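Local structure of glycoside hydrolase family 43 (Halothermothrix orenii, 4QQS) at residues A[82-87]-A[111-116]; A[94-99]-A[142-147]; A[115-120]-A[161-166]. The protein hydrolyses glycosidic bonds with alpha-L-arabinofuranosidase activity and probably contributes to the breakdown of xylan. All blocks are in the same frame, centred on the assembly; numbering follows the deposited sequence. Where two conformers were deposited one is given.

Contact 1 of 3, residues A[82-87]-A[111-116]; sequences KFYMTY and KNIKAP
Y87 and N112 meet within one blade of a five-bladed beta-propeller, an antiparallel sheet of four strands in which strand 96-103 lies between strand 82-90 and the short edge strand 111-112. The contact illustrates how long side chains can join strands that are not neighbours: the CA atoms of Y84 and I113 are 9.3 Å apart. From its CB, the Y87 side chain turns into the cramped site between backbone N and carbonyl carbon (chi1 64°), and its ring packs on A99, L57 and the ring of F39. Further out, CE1 of Y87 is the first ring atom to approach N112, 3.7 Å from its OD1. CZ comes next, and at the tip OH of Y87 donates to OD1 of N112 over 2.7 Å. OD1 sits at the ring edge, in the ring plane, while the hydroxyl is tilted 22° from the carbonyl plane. A water donates to OH of Y87 and accepts from ND2 of N112, so hydroxyl and water together hold both ends of the amide and fix its rotation. On its backbone side N112 is secured by N64, whose OD1 accepts from its N. Beyond it, I113 and K114 both face L100 in a classic beta bulge. From there I113 reaches Y84 at a ring edge, its CD1 3.6 Å from CE2 and 3.9 Å from CD2.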
ATOM      1  N   LYS A  82      -2.122   5.095  19.745  1.00 14.24           N
ATOM      2  CA  LYS A  82      -0.911   4.312  19.505  1.00 14.69           C
ATOM      3  C   LYS A  82      -0.813   3.944  18.039  1.00 12.27           C
ATOM      4  O   LYS A  82      -1.682   4.296  17.252  1.00 12.89           O
ATOM      5  CB  LYS A  82      -0.811   3.081  20.406  1.00 18.01           C
ATOM      6  CG  LYS A  82      -1.748   1.944  20.119  1.00 21.16           C
ATOM      7  CD  LYS A  82      -1.456   0.836  21.132  1.00 23.72           C
ATOM      8  CE  LYS A  82      -2.194  -0.447  20.847  1.00 25.66           C
ATOM      9  NZ  LYS A  82      -1.801  -1.529  21.792  1.00 26.85           N
ATOM     10  N   PHE A  83       0.277   3.267  17.686  1.00 10.99           N
ATOM     11  CA  PHE A  83       0.524   2.881  16.304  1.00 10.56           C
ATOM     12  C   PHE A  83       0.197   1.422  16.099  1.00  9.98           C
ATOM     13  O   PHE A  83       0.615   0.575  16.876  1.00 10.89           O
ATOM     14  CB  PHE A  83       1.972   3.179  15.914  1.00 10.85           C
ATOM     15  CG  PHE A  83       2.329   4.621  16.071  1.00 11.91           C
ATOM     16  CD1 PHE A  83       2.757   5.118  17.291  1.00 13.14           C
ATOM     17  CD2 PHE A  83       2.166   5.503  15.020  1.00 13.19           C
ATOM     18  CE1 PHE A  83       3.039   6.459  17.445  1.00 14.57           C
ATOM     19  CE2 PHE A  83       2.458   6.846  15.173  1.00 14.70           C
ATOM     20  CZ  PHE A  83       2.893   7.315  16.384  1.00 15.54           C
ATOM     21  N   TYR A  84      -0.567   1.138  15.052  1.00  8.93           N
ATOM     22  CA  TYR A  84      -0.904  -0.225  14.661  1.00  8.33           C
ATOM     23  C   TYR A  84      -0.335  -0.498  13.281  1.00  8.47           C
ATOM     24  O   TYR A  84      -0.532   0.282  12.360  1.00  9.64           O
ATOM     25  CB  TYR A  84      -2.414  -0.444  14.616  1.00  9.37           C
ATOM     26  CG  TYR A  84      -3.083  -0.474  15.963  1.00 10.88           C
ATOM     27  CD1 TYR A  84      -3.492   0.688  16.579  1.00 12.39           C
ATOM     28  CD2 TYR A  84      -3.328  -1.678  16.609  1.00 12.96           C
ATOM     29  CE1 TYR A  84      -4.123   0.667  17.796  1.00 14.85           C
ATOM     30  CE2 TYR A  84      -3.954  -1.708  17.842  1.00 15.20           C
ATOM     31  CZ  TYR A  84      -4.353  -0.529  18.428  1.00 16.53           C
ATOM     32  OH  TYR A  84      -4.991  -0.525  19.648  1.00 19.14           O
ATOM     33  N   MET A  85       0.360  -1.625  13.159  1.00  8.17           N
ATOM     34  CA  MET A  85       0.923  -2.076  11.903  1.00  7.65           C
ATOM     35  C   MET A  85       0.224  -3.346  11.446  1.00  7.52           C
ATOM     36  O   MET A  85       0.119  -4.305  12.197  1.00  8.20           O
ATOM     37  CB  MET A  85       2.411  -2.378  12.047  1.00  8.06           C
ATOM     38  CG  MET A  85       3.068  -2.830  10.738  1.00  8.63           C
ATOM     39  SD  MET A  85       4.804  -3.289  10.885  1.00  9.17           S
ATOM     40  CE  MET A  85       5.578  -1.696  11.135  1.00 10.12           C
ATOM     41  N   THR A  86      -0.246  -3.347  10.207  1.00  7.25           N
ATOM     42  CA  THR A  86      -0.630  -4.576   9.543  1.00  7.09           C
ATOM     43  C   THR A  86       0.481  -4.976   8.591  1.00  6.61           C
ATOM     44  O   THR A  86       1.229  -4.132   8.092  1.00  6.84           O
ATOM     45  CB  THR A  86      -1.947  -4.420   8.747  1.00  7.91           C
ATOM     46  OG1 THR A  86      -1.859  -3.279   7.887  1.00  8.59           O
ATOM     47  CG2 THR A  86      -3.139  -4.266   9.673  1.00  8.32           C
ATOM     48  N   TYR A  87       0.584  -6.273   8.340  1.00  6.69           N
ATOM     49  CA  TYR A  87       1.552  -6.802   7.399  1.00  6.38           C
ATOM     50  C   TYR A  87       1.146  -8.221   7.080  1.00  6.79           C
ATOM     51  O   TYR A  87       0.258  -8.777   7.733  1.00  7.52           O
ATOM     52  CB  TYR A  87       2.973  -6.765   7.971  1.00  6.98           C
ATOM     53  CG  TYR A  87       3.237  -7.636   9.187  1.00  7.04           C
ATOM     54  CD1 TYR A  87       2.973  -7.182  10.473  1.00  7.65           C
ATOM     55  CD2 TYR A  87       3.794  -8.901   9.054  1.00  7.15           C
ATOM     56  CE1 TYR A  87       3.272  -7.950  11.590  1.00  8.38           C
ATOM     57  CE2 TYR A  87       4.095  -9.678  10.158  1.00  7.71           C
ATOM     58  CZ  TYR A  87       3.831  -9.200  11.424  1.00  8.09           C
ATOM     59  OH  TYR A  87       4.158  -9.996  12.500  1.00  9.13           O
ATOM     60  N   LYS A 111       5.177  -4.886  18.305  1.00  9.71           N
ATOM     61  CA  LYS A 111       4.960  -6.208  18.870  1.00  9.81           C
ATOM     62  C   LYS A 111       3.634  -6.765  18.379  1.00  9.57           C
ATOM     63  O   LYS A 111       2.614  -6.066  18.356  1.00 10.10           O
ATOM     64  CB  LYS A 111       4.970  -6.165  20.396  1.00 11.57           C
ATOM     65  CG  LYS A 111       3.804  -5.460  21.029  1.00 14.95           C
ATOM     66  CD  LYS A 111       3.874  -5.542  22.543  1.00 17.66           C
ATOM     67  CE  LYS A 111       2.631  -4.950  23.176  1.00 19.83           C
ATOM     68  NZ  LYS A 111       2.643  -5.074  24.653  1.00 21.44           N
ATOM     69  N   ASN A 112       3.636  -8.030  17.979  1.00  9.30           N
ATOM     70  CA  ASN A 112       2.413  -8.658  17.505  1.00  9.24           C
ATOM     71  C   ASN A 112       1.346  -8.655  18.578  1.00  9.61           C
ATOM     72  O   ASN A 112       1.609  -8.963  19.743  1.00 10.88           O
ATOM     73  CB  ASN A 112       2.686 -10.096  17.082  1.00  9.40           C
ATOM     74  CG  ASN A 112       3.523 -10.177  15.831  1.00  9.98           C
ATOM     75  OD1 ASN A 112       3.479  -9.283  14.983  1.00 10.10           O
ATOM     76  ND2 ASN A 112       4.288 -11.255  15.698  1.00 11.37           N
ATOM     77  N   ILE A 113       0.134  -8.307  18.169  1.00  9.79           N
ATOM     78  CA  ILE A 113      -1.025  -8.428  19.031  1.00 11.04           C
ATOM     79  C   ILE A 113      -2.022  -9.485  18.550  1.00 10.69           C
ATOM     80  O   ILE A 113      -2.657 -10.115  19.385  1.00 12.74           O
ATOM     81  CB  ILE A 113      -1.676  -7.069  19.373  1.00 14.79           C
ATOM     82  CG1 ILE A 113      -2.248  -6.388  18.139  1.00 16.08           C
ATOM     83  CG2 ILE A 113      -0.650  -6.186  20.124  1.00 16.51           C
ATOM     84  CD1 ILE A 113      -2.922  -5.057  18.441  1.00 16.69           C
ATOM     85  N   LYS A 114      -2.122  -9.721  17.245  1.00  9.56           N
ATOM     86  CA  LYS A 114      -2.876 -10.862  16.727  1.00  9.91           C
ATOM     87  C   LYS A 114      -2.219 -11.281  15.415  1.00  9.41           C
ATOM     88  O   LYS A 114      -2.367 -10.631  14.389  1.00  9.39           O
ATOM     89  CB  LYS A 114      -4.366 -10.547  16.569  1.00 11.84           C
ATOM     90  CG  LYS A 114      -5.228 -11.786  16.436  1.00 12.18           C
ATOM     91  CD  LYS A 114      -6.702 -11.474  16.527  1.00 13.97           C
ATOM     92  CE  LYS A 114      -7.572 -12.691  16.280  1.00 16.66           C
ATOM     93  NZ  LYS A 114      -8.980 -12.365  16.607  1.00 19.32           N
ATOM     94  N   ALA A 115      -1.470 -12.371  15.493  1.00 10.04           N
ATOM     95  CA  ALA A 115      -0.674 -12.857  14.381  1.00 10.23           C
ATOM     96  C   ALA A 115      -0.871 -14.365  14.275  1.00 10.75           C
ATOM     97  O   ALA A 115      -0.339 -15.100  15.089  1.00 11.96           O
ATOM     98  CB  ALA A 115       0.793 -12.512  14.598  1.00 10.80           C
ATOM     99  N   PRO A 116      -1.649 -14.834  13.285  1.00 10.06           N
ATOM    100  CA  PRO A 116      -2.333 -14.060  12.242  1.00  9.75           C
ATOM    101  C   PRO A 116      -3.579 -13.346  12.764  1.00  8.99           C
ATOM    102  O   PRO A 116      -4.197 -13.755  13.765  1.00 10.42           O
ATOM    103  CB  PRO A 116      -2.730 -15.128  11.230  1.00 10.66           C
ATOM    104  CG  PRO A 116      -2.965 -16.341  12.052  1.00 11.61           C
ATOM    105  CD  PRO A 116      -1.936 -16.275  13.165  1.00 11.00           C
TER
HETATM  106  O   HOH W   1       6.387 -11.493  13.609  1.00 10.74           O

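Contact 2 of 3, residues A[94-99]-A[142-147]; sequences GHLKIA and VKDCSE
A His-carboxylate hydrogen bond, from H95 to E147, joins two successive sheets of the beta-propeller where strand 96-103 begins and the chain leaves strand 137-143. ND1 of H95 donates a hydrogen bond to OE1 of E147 at 2.7 Å, and the N-H points almost straight at the oxygen (172°). Ring and carboxylate lie nearly coplanar, 4° apart; the imidazole edge faces the carboxylate, and OE1 accepts with its syn lone pair. The second oxygen stays alongside, OE2 of E147 lying 3.1 Å from CE1 of H95. OE1 is also hydrogen-bonded to the hydroxyl of S123, which is hydrogen-bonded to the backbone N of L96 as well, and one serine thus links both segments. Replacing E147 by an alanine is likely to leave ND1 of H95 without this acceptor and the imidazole freer to turn, and to cost the S123 hydroxyl a partner. Deeper in, the contact becomes apolar against polar: CD1 of L96 stands 4.3 Å from OD2 of D144. That oxygen is gripped twice by S146, whose OG donates to its anti lone pair at 2.7 Å while its backbone N comes from above the carboxylate plane, the bond that defines an Asx turn. The D144 side chain lies about 5 Å from that of E195, the predicted proton donor, which places the turn beside the predicted active site of the GH43 propeller.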
ATOM      1  N   GLY A  94       2.330 -22.716   5.248  1.00 11.57           N
ATOM      2  CA  GLY A  94       2.561 -22.322   3.872  1.00 11.57           C
ATOM      3  C   GLY A  94       1.642 -21.247   3.319  1.00 10.62           C
ATOM      4  O   GLY A  94       1.841 -20.801   2.198  1.00 11.08           O
ATOM      5  N   HIS A  95       0.628 -20.844   4.076  1.00  9.46           N
ATOM      6  CA  HIS A  95      -0.279 -19.793   3.622  1.00  8.93           C
ATOM      7  C   HIS A  95       0.219 -18.414   4.042  1.00  8.08           C
ATOM      8  O   HIS A  95       0.740 -18.253   5.144  1.00  9.08           O
ATOM      9  CB  HIS A  95      -1.687 -19.997   4.206  1.00  9.40           C
ATOM     10  CG  HIS A  95      -2.308 -21.308   3.851  1.00 10.43           C
ATOM     11  ND1 HIS A  95      -2.626 -21.658   2.557  1.00 10.52           N
ATOM     12  CD2 HIS A  95      -2.688 -22.349   4.628  1.00 11.76           C
ATOM     13  CE1 HIS A  95      -3.171 -22.863   2.553  1.00 11.65           C
ATOM     14  NE2 HIS A  95      -3.218 -23.305   3.798  1.00 12.08           N
ATOM     15  N   LEU A  96       0.075 -17.435   3.158  1.00  7.37           N
ATOM     16  CA  LEU A  96       0.320 -16.035   3.507  1.00  7.12           C
ATOM     17  C   LEU A  96      -0.845 -15.526   4.338  1.00  6.67           C
ATOM     18  O   LEU A  96      -1.998 -15.733   3.958  1.00  7.05           O
ATOM     19  CB  LEU A  96       0.443 -15.174   2.254  1.00  7.16           C
ATOM     20  CG  LEU A  96       1.568 -15.599   1.307  1.00  8.04           C
ATOM     21  CD1 LEU A  96       1.472 -14.837   0.007  1.00  8.49           C
ATOM     22  CD2 LEU A  96       2.927 -15.409   1.954  1.00  9.25           C
ATOM     23  N   LYS A  97      -0.570 -14.861   5.454  1.00  7.13           N
ATOM     24  CA  LYS A  97      -1.624 -14.358   6.330  1.00  7.22           C
ATOM     25  C   LYS A  97      -1.284 -12.961   6.796  1.00  6.90           C
ATOM     26  O   LYS A  97      -0.117 -12.581   6.923  1.00  7.82           O
ATOM     27  CB  LYS A  97      -1.816 -15.282   7.537  1.00  7.98           C
ATOM     28  CG  LYS A  97      -2.022 -16.748   7.165  1.00  8.58           C
ATOM     29  CD  LYS A  97      -2.132 -17.665   8.378  1.00  9.59           C
ATOM     30  CE  LYS A  97      -2.073 -19.115   7.945  1.00 10.07           C
ATOM     31  NZ  LYS A  97      -2.008 -20.040   9.109  1.00 11.29           N
ATOM     32  N   ILE A  98      -2.343 -12.201   7.050  1.00  7.00           N
ATOM     33  CA  ILE A  98      -2.228 -10.872   7.620  0.64  6.61           C
ATOM     34  C   ILE A  98      -2.059 -10.979   9.135  1.00  6.94           C
ATOM     35  O   ILE A  98      -2.651 -11.862   9.771  1.00  7.88           O
ATOM     36  CB  ILE A  98      -3.458 -10.060   7.203  0.64  6.62           C
ATOM     37  CG1 ILE A  98      -3.339  -9.755   5.706  0.64  6.62           C
ATOM     38  CG2 ILE A  98      -3.624  -8.780   8.020  0.64  6.29           C
ATOM     39  CD1 ILE A  98      -4.662  -9.441   5.047  0.64  6.81           C
ATOM     40  N   ALA A  99      -1.228 -10.093   9.683  1.00  7.12           N
ATOM     41  CA  ALA A  99      -0.981  -9.971  11.108  1.00  7.11           C
ATOM     42  C   ALA A  99      -1.132  -8.512  11.526  1.00  7.17           C
ATOM     43  O   ALA A  99      -0.988  -7.594  10.713  1.00  7.59           O
ATOM     44  CB  ALA A  99       0.419 -10.456  11.441  1.00  8.36           C
ATOM     45  N   VAL A 142      -6.230  -8.268   0.159  1.00  5.53           N
ATOM     46  CA  VAL A 142      -6.170  -9.032  -1.072  1.00  5.68           C
ATOM     47  C   VAL A 142      -6.256 -10.525  -0.781  1.00  5.61           C
ATOM     48  O   VAL A 142      -5.504 -11.058   0.035  1.00  6.62           O
ATOM     49  CB  VAL A 142      -4.867  -8.738  -1.829  1.00  6.10           C
ATOM     50  CG1 VAL A 142      -4.706  -9.646  -3.031  1.00  7.62           C
ATOM     51  CG2 VAL A 142      -4.848  -7.269  -2.267  1.00  6.47           C
ATOM     52  N   LYS A 143      -7.186 -11.185  -1.470  1.00  5.51           N
ATOM     53  CA  LYS A 143      -7.235 -12.644  -1.566  1.00  6.15           C
ATOM     54  C   LYS A 143      -6.332 -12.996  -2.739  1.00  5.86           C
ATOM     55  O   LYS A 143      -6.663 -12.750  -3.882  1.00  6.59           O
ATOM     56  CB  LYS A 143      -8.682 -13.097  -1.780  1.00  6.58           C
ATOM     57  CG  LYS A 143      -8.916 -14.593  -1.670  1.00  7.32           C
ATOM     58  CD  LYS A 143     -10.405 -14.941  -1.860  1.00  8.43           C
ATOM     59  CE  LYS A 143     -10.696 -16.376  -1.477  1.00 10.55           C
ATOM     60  NZ  LYS A 143     -12.048 -16.826  -1.827  1.00 13.14           N
ATOM     61  N   ASP A 144      -5.129 -13.472  -2.398  1.00  6.03           N
ATOM     62  CA  ASP A 144      -4.018 -13.510  -3.333  1.00  6.60           C
ATOM     63  C   ASP A 144      -4.136 -14.596  -4.398  1.00  6.55           C
ATOM     64  O   ASP A 144      -4.533 -15.732  -4.125  1.00  7.00           O
ATOM     65  CB  ASP A 144      -2.721 -13.697  -2.548  1.00  7.61           C
ATOM     66  CG  ASP A 144      -1.485 -13.592  -3.418  1.00  8.56           C
ATOM     67  OD1 ASP A 144      -1.152 -12.468  -3.847  1.00 10.07           O
ATOM     68  OD2 ASP A 144      -0.849 -14.644  -3.651  1.00  8.87           O
ATOM     69  N   CYS A 145      -3.748 -14.230  -5.618  1.00  7.00           N
ATOM     70  CA  CYS A 145      -3.739 -15.120  -6.776  1.00  7.62           C
ATOM     71  C   CYS A 145      -3.053 -16.464  -6.558  1.00  7.94           C
ATOM     72  O   CYS A 145      -3.436 -17.429  -7.214  1.00  8.80           O
ATOM     73  CB  CYS A 145      -3.089 -14.400  -7.957  1.00  8.96           C
ATOM     74  SG  CYS A 145      -1.402 -13.888  -7.668  1.00 11.22           S
ATOM     75  N   SER A 146      -2.070 -16.542  -5.660  1.00  7.87           N
ATOM     76  CA  SER A 146      -1.351 -17.789  -5.441  1.00  9.04           C
ATOM     77  C   SER A 146      -2.294 -18.933  -5.123  1.00  9.73           C
ATOM     78  O   SER A 146      -2.012 -20.054  -5.515  1.00 13.29           O
ATOM     79  CB  SER A 146      -0.323 -17.636  -4.314  1.00  9.72           C
ATOM     80  OG  SER A 146      -0.923 -17.241  -3.097  1.00 10.60           O
ATOM     81  N   GLU A 147      -3.385 -18.659  -4.414  1.00  8.47           N
ATOM     82  CA  GLU A 147      -4.323 -19.694  -4.003  1.00  8.42           C
ATOM     83  C   GLU A 147      -5.764 -19.353  -4.356  1.00  8.93           C
ATOM     84  O   GLU A 147      -6.693 -19.925  -3.802  1.00 10.66           O
ATOM     85  CB  GLU A 147      -4.209 -19.960  -2.496  1.00  9.01           C
ATOM     86  CG  GLU A 147      -2.823 -20.336  -2.038  1.00  9.98           C
ATOM     87  CD  GLU A 147      -2.817 -20.882  -0.630  1.00 11.06           C
ATOM     88  OE1 GLU A 147      -2.413 -20.181   0.310  1.00 11.60           O
ATOM     89  OE2 GLU A 147      -3.224 -22.041  -0.445  1.00 13.30           O
TER

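Contact 3 of 3, residues A[115-120]-A[161-166]; sequences APLFDR and QEMSQD
This is a mixed polar and apolar contact between a connecting loop and a blade of the five-bladed beta-propeller, with R120 and L117 on the loop meeting Q161 on strand 153-162 and M163 a little further along the chain. Residues 115-120 belong to the link from strand 111-112 to strand 124-131, and residues 161-166 lead out of strand 153-162. The pairing exemplifies how an irregular linker is fitted to the regular sheet that follows it. At the polar end, the extended R120 side chain and Q161 approach from opposite directions, and NH2 of R120 donates to OE1 of Q161 at 2.9 Å. The donor lies in the carbonyl plane on a lone pair of the amide oxygen, with an N-H...O angle of 156°, although guanidinium and amide planes are turned 47° against each other. Y141 ties the pair further, its hydroxyl bonding both NH1 of R120 and OE1 of Q161, while NE2 of Q161 is taken up by the carbonyl of K171. The amide is thus held at both ends, which probably fixes its orientation. Over one face of the guanidinium lies F118 of the same loop, its CD2 3.4 Å above the plane and offset toward the rim. The apolar end is simpler. With CG of L117 directed away from its own backbone N (chi1 177°), CD2 reaches CE of M163 at 4.1 Å, and both side chains also rest on I139 of strand 137-143. M163 bends at its last torsion to bring that methyl round. Just past it, OG of S164 donates to OD1 of D166 at 2.7 Å, meeting that oxygen nearly along its C-O axis.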
ATOM      1  N   ALA A 115      -1.470 -12.371  15.493  1.00 10.04           N
ATOM      2  CA  ALA A 115      -0.674 -12.857  14.381  1.00 10.23           C
ATOM      3  C   ALA A 115      -0.871 -14.365  14.275  1.00 10.75           C
ATOM      4  O   ALA A 115      -0.339 -15.100  15.089  1.00 11.96           O
ATOM      5  CB  ALA A 115       0.793 -12.512  14.598  1.00 10.80           C
ATOM      6  N   PRO A 116      -1.649 -14.834  13.285  1.00 10.06           N
ATOM      7  CA  PRO A 116      -2.333 -14.060  12.242  1.00  9.75           C
ATOM      8  C   PRO A 116      -3.579 -13.346  12.764  1.00  8.99           C
ATOM      9  O   PRO A 116      -4.197 -13.755  13.765  1.00 10.42           O
ATOM     10  CB  PRO A 116      -2.730 -15.128  11.230  1.00 10.66           C
ATOM     11  CG  PRO A 116      -2.965 -16.341  12.052  1.00 11.61           C
ATOM     12  CD  PRO A 116      -1.936 -16.275  13.165  1.00 11.00           C
ATOM     13  N   LEU A 117      -3.971 -12.297  12.058  1.00  8.08           N
ATOM     14  CA  LEU A 117      -5.165 -11.540  12.408  1.00  8.32           C
ATOM     15  C   LEU A 117      -6.424 -12.365  12.111  1.00  8.74           C
ATOM     16  O   LEU A 117      -7.393 -12.329  12.880  1.00 10.12           O
ATOM     17  CB  LEU A 117      -5.172 -10.232  11.622  1.00  8.46           C
ATOM     18  CG  LEU A 117      -6.395  -9.340  11.811  1.00  8.96           C
ATOM     19  CD1 LEU A 117      -6.582  -8.912  13.266  1.00  9.59           C
ATOM     20  CD2 LEU A 117      -6.276  -8.123  10.913  1.00  9.88           C
ATOM     21  N   PHE A 118      -6.406 -13.085  10.994  1.00  8.48           N
ATOM     22  CA  PHE A 118      -7.457 -14.029  10.643  1.00  8.72           C
ATOM     23  C   PHE A 118      -6.823 -15.127   9.806  1.00  8.79           C
ATOM     24  O   PHE A 118      -5.711 -14.959   9.292  1.00  8.77           O
ATOM     25  CB  PHE A 118      -8.638 -13.358   9.911  1.00  8.74           C
ATOM     26  CG  PHE A 118      -8.301 -12.757   8.561  1.00  8.69           C
ATOM     27  CD1 PHE A 118      -7.809 -11.463   8.471  1.00  8.55           C
ATOM     28  CD2 PHE A 118      -8.516 -13.461   7.372  1.00  8.92           C
ATOM     29  CE1 PHE A 118      -7.526 -10.886   7.232  1.00  8.54           C
ATOM     30  CE2 PHE A 118      -8.246 -12.885   6.139  1.00  9.04           C
ATOM     31  CZ  PHE A 118      -7.742 -11.598   6.080  1.00  8.88           C
ATOM     32  N   ASP A 119      -7.513 -16.257   9.684  1.00  9.36           N
ATOM     33  CA  ASP A 119      -6.940 -17.418   9.018  1.00 10.40           C
ATOM     34  C   ASP A 119      -8.065 -18.224   8.405  1.00  9.86           C
ATOM     35  O   ASP A 119      -8.941 -18.705   9.123  1.00 11.35           O
ATOM     36  CB  ASP A 119      -6.154 -18.248  10.040  1.00 12.07           C
ATOM     37  CG  ASP A 119      -5.319 -19.342   9.415  1.00 12.98           C
ATOM     38  OD1 ASP A 119      -5.426 -19.585   8.190  1.00 13.88           O
ATOM     39  OD2 ASP A 119      -4.526 -19.953  10.172  1.00 13.49           O
ATOM     40  N   ARG A 120      -8.048 -18.346   7.080  1.00  9.42           N
ATOM     41  CA  ARG A 120      -9.086 -19.060   6.338  1.00  9.25           C
ATOM     42  C   ARG A 120      -8.480 -20.131   5.430  1.00  9.43           C
ATOM     43  O   ARG A 120      -9.111 -20.556   4.457  1.00 10.42           O
ATOM     44  CB  ARG A 120      -9.933 -18.073   5.532  1.00  9.45           C
ATOM     45  CG  ARG A 120     -10.590 -17.029   6.389  1.00  9.23           C
ATOM     46  CD  ARG A 120     -11.160 -15.892   5.571  1.00  9.26           C
ATOM     47  NE  ARG A 120     -11.615 -14.834   6.460  1.00  9.25           N
ATOM     48  CZ  ARG A 120     -11.848 -13.585   6.065  1.00  8.58           C
ATOM     49  NH1 ARG A 120     -11.723 -13.245   4.788  1.00  9.08           N
ATOM     50  NH2 ARG A 120     -12.205 -12.670   6.950  1.00  9.23           N
ATOM     51  N   GLN A 161     -13.904  -5.567   4.766  1.00  6.34           N
ATOM     52  CA  GLN A 161     -14.803  -5.776   5.893  1.00  7.06           C
ATOM     53  C   GLN A 161     -14.665  -4.642   6.885  1.00  7.10           C
ATOM     54  O   GLN A 161     -13.584  -4.105   7.110  1.00  7.60           O
ATOM     55  CB  GLN A 161     -14.507  -7.104   6.606  1.00  7.60           C
ATOM     56  CG  GLN A 161     -14.943  -8.304   5.789  1.00  7.78           C
ATOM     57  CD  GLN A 161     -14.550  -9.623   6.392  1.00  8.14           C
ATOM     58  OE1 GLN A 161     -13.492 -10.177   6.070  1.00  8.49           O
ATOM     59  NE2 GLN A 161     -15.398 -10.148   7.268  1.00  9.01           N
ATOM     60  N   GLU A 162     -15.778  -4.290   7.506  1.00  7.58           N
ATOM     61  CA  GLU A 162     -15.743  -3.449   8.692  1.00  8.12           C
ATOM     62  C   GLU A 162     -15.052  -4.227   9.801  1.00  8.85           C
ATOM     63  O   GLU A 162     -15.201  -5.450   9.883  1.00  9.98           O
ATOM     64  CB  GLU A 162     -17.179  -3.115   9.069  1.00 10.06           C
ATOM     65  CG  GLU A 162     -17.338  -2.131  10.194  1.00 12.89           C
ATOM     66  CD  GLU A 162     -18.797  -1.802  10.458  1.00 16.37           C
ATOM     67  OE1 GLU A 162     -19.649  -2.024   9.555  1.00 17.30           O
ATOM     68  OE2 GLU A 162     -19.091  -1.329  11.568  1.00 18.61           O
ATOM     69  N   MET A 163     -14.295  -3.527  10.640  1.00  9.08           N
ATOM     70  CA  MET A 163     -13.659  -4.168  11.786  1.00  9.92           C
ATOM     71  C   MET A 163     -14.359  -3.803  13.067  1.00 11.48           C
ATOM     72  O   MET A 163     -15.050  -2.793  13.156  1.00 12.21           O
ATOM     73  CB  MET A 163     -12.194  -3.766  11.928  1.00 10.27           C
ATOM     74  CG  MET A 163     -11.393  -3.838  10.627  1.00 11.66           C
ATOM     75  SD  MET A 163      -9.653  -3.505  10.859  1.00 13.22           S
ATOM     76  CE  MET A 163      -9.080  -5.106  11.389  1.00 15.01           C
ATOM     77  N   SER A 164     -14.141  -4.626  14.083  1.00 12.07           N
ATOM     78  CA  SER A 164     -14.509  -4.257  15.427  1.00 12.50           C
ATOM     79  C   SER A 164     -13.685  -3.041  15.834  1.00 11.82           C
ATOM     80  O   SER A 164     -12.622  -2.746  15.250  1.00 12.26           O
ATOM     81  CB  SER A 164     -14.248  -5.413  16.384  1.00 13.03           C
ATOM     82  OG  SER A 164     -12.897  -5.836  16.286  1.00 13.20           O
ATOM     83  N   GLN A 165     -14.152  -2.357  16.871  1.00 12.83           N
ATOM     84  CA  GLN A 165     -13.472  -1.167  17.344  1.00 14.36           C
ATOM     85  C   GLN A 165     -12.048  -1.448  17.804  1.00 14.43           C
ATOM     86  O   GLN A 165     -11.194  -0.573  17.686  1.00 14.74           O
ATOM     87  CB  GLN A 165     -14.268  -0.517  18.484  1.00 16.46           C
ATOM     88  CG  GLN A 165     -15.526   0.201  18.020  1.00 19.48           C
ATOM     89  CD  GLN A 165     -15.213   1.461  17.243  1.00 22.08           C
ATOM     90  OE1 GLN A 165     -14.455   2.311  17.706  1.00 23.70           O
ATOM     91  NE2 GLN A 165     -15.775   1.577  16.036  1.00 23.09           N
ATOM     92  N   ASP A 166     -11.796  -2.654  18.312  1.00 14.15           N
ATOM     93  CA  ASP A 166     -10.459  -3.023  18.775  1.00 14.22           C
ATOM     94  C   ASP A 166      -9.544  -3.581  17.678  1.00 14.11           C
ATOM     95  O   ASP A 166      -8.399  -3.942  17.954  1.00 15.25           O
ATOM     96  CB  ASP A 166     -10.522  -3.973  19.984  1.00 14.38           C
ATOM     97  CG  ASP A 166     -11.242  -5.295  19.706  1.00 15.00           C
ATOM     98  OD1 ASP A 166     -11.480  -5.637  18.533  1.00 15.29           O
ATOM     99  OD2 ASP A 166     -11.539  -6.006  20.701  1.00 15.66           O
TER

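The three contacts show one propeller joined at different levels. Contact 1 stays within a blade, spanning strand 96-103, whereas contacts 2 and 3 connect that blade and the linker after it to the following sheet, through strands 137-143 and 153-162, which are neighbours there. Contact 3 has the most buried touching residues and lies away from the annotated sites; contacts 1 and 2 are partly buried, and contact 2 comes nearest to the predicted catalytic residues. The chemistry differs too: neutral phenol and amide with a water in contact 1, imidazole and carboxylate in contact 2, guanidinium and amide beside an apolar pair in contact 3. A K97-D119 salt bridge couples contacts 2 and 3.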